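Local coordinates for ABC transporter substrate-binding protein-branched chain amino acid transport (Streptococcus pneumoniae, PDB 4GNR), which binds isoleucine and probably delivers branched-chain amino acids to an ABC transporter for uptake, at residues K191-D196 with M219-P224. Numbering follows the deposited sequence. Where two conformers were deposited one is given.
Sequences KMKGKD and MGIDKP. With MG (magnesium ion), chain D.
K193, near the C-terminal end of helix 186-193, reaches across to M219 and I221 and carries nearly all of the contact. Its CG stands anti to the backbone N (chi1 -175°) and the chain beyond is fully extended, which brings CB and CG against the CG1-CD1 arm of I221 before CD and CE lead on to M219. K193 CB lies 4.2 Å from I221 CD1, the side chains crossing at a slant. K193 NZ donates to M219 O over 2.7 Å; the C=O...N angle of 160° and a donor in the carbonyl plane indicate a well-directed bond. K193 CD passes 4.4 Å from M219 SD, while the M219 side chain also touches Q186, L189 and T190 of the same helix. After K193 the chain turns, with K195 N bonded to M192 O at 3.0 Å. D196 then binds a magnesium ion through OD2 at 2.1 Å, five waters completing six ligands, one of them donating to D196 OD1. K223 NZ stays 5.9 Å from D196 OD1, too far for a salt bridge. G220, at positive phi (91°), is the C-prime residue of a Schellman motif closing helix 206-218: G220 N bonds to R217 O, and I221 N further back into the helix. Two successive helix C-termini thus meet where each turns toward a parallel strand, 199-201 or 225-227, as expected of one of the two alpha/beta lobes of a periplasmic binding protein.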
ATOM      1  N   LYS A 191     -11.737 -27.058   7.283  0.50 13.70           N
ATOM      2  CA  LYS A 191     -10.603 -27.715   7.956  0.50 14.64           C
ATOM      3  C   LYS A 191     -10.123 -26.943   9.208  0.50 15.19           C
ATOM      4  O   LYS A 191      -9.672 -27.559  10.182  0.50 16.17           O
ATOM      5  CB  LYS A 191      -9.439 -27.913   6.995  0.50 14.97           C
ATOM      6  CG  LYS A 191      -8.260 -28.569   7.669  0.50 15.85           C
ATOM      7  CD  LYS A 191      -7.109 -28.739   6.735  0.50 14.95           C
ATOM      8  CE  LYS A 191      -5.965 -29.419   7.436  0.50 13.79           C
ATOM      9  NZ  LYS A 191      -4.851 -29.584   6.499  0.50 14.25           N
ATOM     10  N   MET A 192     -10.125 -25.607   9.122  1.00 15.14           N
ATOM     11  CA  MET A 192      -9.739 -24.726  10.245  1.00 16.57           C
ATOM     12  C   MET A 192     -10.718 -24.668  11.403  1.00 17.85           C
ATOM     13  O   MET A 192     -10.316 -24.658  12.548  1.00 18.13           O
ATOM     14  CB  MET A 192      -9.595 -23.274   9.763  1.00 16.60           C
ATOM     15  CG  MET A 192      -8.532 -23.098   8.764  1.00 17.73           C
ATOM     16  SD  MET A 192      -8.649 -21.477   8.052  1.00 20.78           S
ATOM     17  CE  MET A 192      -7.446 -21.787   6.778  1.00 21.11           C
ATOM     18  N   LYS A 193     -12.001 -24.647  11.080  1.00 18.73           N
ATOM     19  CA  LYS A 193     -13.090 -24.480  12.048  1.00 19.96           C
ATOM     20  C   LYS A 193     -13.136 -25.410  13.253  1.00 19.55           C
ATOM     21  O   LYS A 193     -13.482 -25.026  14.380  1.00 22.00           O
ATOM     22  CB  LYS A 193     -14.421 -24.552  11.304  1.00 20.71           C
ATOM     23  CG  LYS A 193     -15.608 -24.275  12.175  1.00 22.77           C
ATOM     24  CD  LYS A 193     -16.876 -24.364  11.369  1.00 24.86           C
ATOM     25  CE  LYS A 193     -18.115 -24.146  12.207  1.00 26.76           C
ATOM     26  NZ  LYS A 193     -19.339 -24.295  11.370  1.00 27.98           N
ATOM     27  N   GLY A 194     -12.775 -26.646  12.985  1.00 18.22           N
ATOM     28  CA  GLY A 194     -12.759 -27.723  13.954  1.00 18.68           C
ATOM     29  C   GLY A 194     -11.544 -27.761  14.836  1.00 17.32           C
ATOM     30  O   GLY A 194     -11.359 -28.725  15.585  1.00 18.86           O
ATOM     31  N   LYS A 195     -10.702 -26.746  14.729  1.00 17.11           N
ATOM     32  CA  LYS A 195      -9.495 -26.639  15.545  1.00 17.05           C
ATOM     33  C   LYS A 195      -9.549 -25.419  16.441  1.00 16.22           C
ATOM     34  O   LYS A 195     -10.076 -24.412  16.070  1.00 16.69           O
ATOM     35  CB  LYS A 195      -8.252 -26.476  14.693  1.00 16.88           C
ATOM     36  CG  LYS A 195      -7.942 -27.634  13.757  1.00 19.06           C
ATOM     37  CD  LYS A 195      -6.763 -27.324  12.837  1.00 20.73           C
ATOM     38  CE  LYS A 195      -6.325 -28.519  11.966  1.00 23.82           C
ATOM     39  NZ  LYS A 195      -5.774 -29.666  12.757  1.00 26.92           N
ATOM     40  N   ASP A 196      -9.073 -25.514  17.666  0.70 14.59           N
ATOM     41  CA  ASP A 196      -9.101 -24.323  18.460  0.70 13.92           C
ATOM     42  C   ASP A 196      -7.962 -23.470  17.912  0.70 15.26           C
ATOM     43  O   ASP A 196      -6.920 -23.963  17.465  0.70 15.05           O
ATOM     44  CB  ASP A 196      -8.803 -24.579  19.925  0.70 12.62           C
ATOM     45  CG  ASP A 196      -9.124 -23.372  20.816  0.70 12.94           C
ATOM     46  OD1 ASP A 196      -9.897 -22.499  20.363  0.70 13.71           O
ATOM     47  OD2 ASP A 196      -8.621 -23.314  21.963  0.70 13.58           O
ATOM     48  N   MET A 219     -19.540 -19.259   7.986  1.00 11.63           N
ATOM     49  CA  MET A 219     -19.580 -20.600   8.553  1.00 12.58           C
ATOM     50  C   MET A 219     -19.355 -20.627  10.071  1.00 12.29           C
ATOM     51  O   MET A 219     -19.130 -21.687  10.659  1.00 15.26           O
ATOM     52  CB  MET A 219     -18.705 -21.605   7.832  1.00 14.19           C
ATOM     53  CG  MET A 219     -17.261 -21.355   7.999  1.00 13.53           C
ATOM     54  SD  MET A 219     -16.234 -22.702   7.317  1.00 15.80           S
ATOM     55  CE  MET A 219     -16.619 -22.556   5.586  1.00 17.22           C
ATOM     56  N   GLY A 220     -19.448 -19.473  10.715  1.00 12.24           N
ATOM     57  CA  GLY A 220     -19.340 -19.446  12.175  1.00 12.68           C
ATOM     58  C   GLY A 220     -18.011 -19.242  12.832  1.00 12.80           C
ATOM     59  O   GLY A 220     -17.881 -19.469  14.032  1.00 15.24           O
ATOM     60  N   ILE A 221     -17.014 -18.888  12.038  1.00 11.88           N
ATOM     61  CA  ILE A 221     -15.686 -18.588  12.592  1.00 12.13           C
ATOM     62  C   ILE A 221     -15.727 -17.103  12.943  1.00 11.57           C
ATOM     63  O   ILE A 221     -15.840 -16.253  12.059  1.00 12.58           O
ATOM     64  CB  ILE A 221     -14.591 -18.850  11.598  1.00 12.08           C
ATOM     65  CG1 ILE A 221     -14.530 -20.339  11.259  1.00 13.02           C
ATOM     66  CG2 ILE A 221     -13.243 -18.379  12.163  1.00 14.48           C
ATOM     67  CD1 ILE A 221     -13.613 -20.658  10.095  1.00 15.17           C
ATOM     68  N   ASP A 222     -15.628 -16.823  14.244  1.00 12.44           N
ATOM     69  CA  ASP A 222     -15.704 -15.457  14.795  1.00 12.81           C
ATOM     70  C   ASP A 222     -14.416 -14.856  15.313  1.00 11.22           C
ATOM     71  O   ASP A 222     -14.354 -13.654  15.590  1.00 12.64           O
ATOM     72  CB  ASP A 222     -16.725 -15.453  15.943  1.00 14.13           C
ATOM     73  CG  ASP A 222     -18.101 -15.748  15.471  1.00 18.62           C
ATOM     74  OD1 ASP A 222     -18.360 -15.467  14.286  1.00 22.38           O
ATOM     75  OD2 ASP A 222     -18.915 -16.240  16.279  1.00 21.99           O
ATOM     76  N   LYS A 223     -13.397 -15.682  15.462  1.00 11.08           N
ATOM     77  CA  LYS A 223     -12.111 -15.240  15.996  1.00 10.42           C
ATOM     78  C   LYS A 223     -11.465 -14.162  15.117  1.00 10.21           C
ATOM     79  O   LYS A 223     -11.770 -14.023  13.929  1.00 10.63           O
ATOM     80  CB  LYS A 223     -11.144 -16.418  16.164  1.00 11.01           C
ATOM     81  CG  LYS A 223     -11.416 -17.344  17.363  1.00 13.58           C
ATOM     82  CD  LYS A 223     -11.194 -16.650  18.738  1.00 13.64           C
ATOM     83  CE  LYS A 223     -11.440 -17.543  19.916  1.00 17.20           C
ATOM     84  NZ  LYS A 223     -11.212 -16.796  21.184  1.00 19.13           N
ATOM     85  N   PRO A 224     -10.562 -13.370  15.714  1.00  9.86           N
ATOM     86  CA  PRO A 224      -9.889 -12.320  14.948  1.00  9.45           C
ATOM     87  C   PRO A 224      -9.248 -12.799  13.659  1.00  9.57           C
ATOM     88  O   PRO A 224      -8.634 -13.866  13.627  1.00 10.46           O
ATOM     89  CB  PRO A 224      -8.811 -11.841  15.929  1.00 10.21           C
ATOM     90  CG  PRO A 224      -9.448 -12.024  17.287  1.00 10.14           C
ATOM     91  CD  PRO A 224     -10.186 -13.347  17.141  1.00 10.32           C
TER
HETATM   92 MG    MG D 403      -9.081 -21.831  23.429  0.50 10.54          MG
HETATM   93  O   HOH W   1     -10.010 -20.535  22.135  1.00 22.14           O
HETATM   94  O   HOH W   2     -11.123 -22.768  23.638  1.00 13.00           O
HETATM   95  O   HOH W   3      -7.388 -20.862  22.921  1.00 19.68           O
HETATM   96  O   HOH W   4      -7.769 -22.883  24.817  0.50 11.53           O
HETATM   97  O   HOH W   5      -9.403 -20.601  24.984  1.00 15.26           O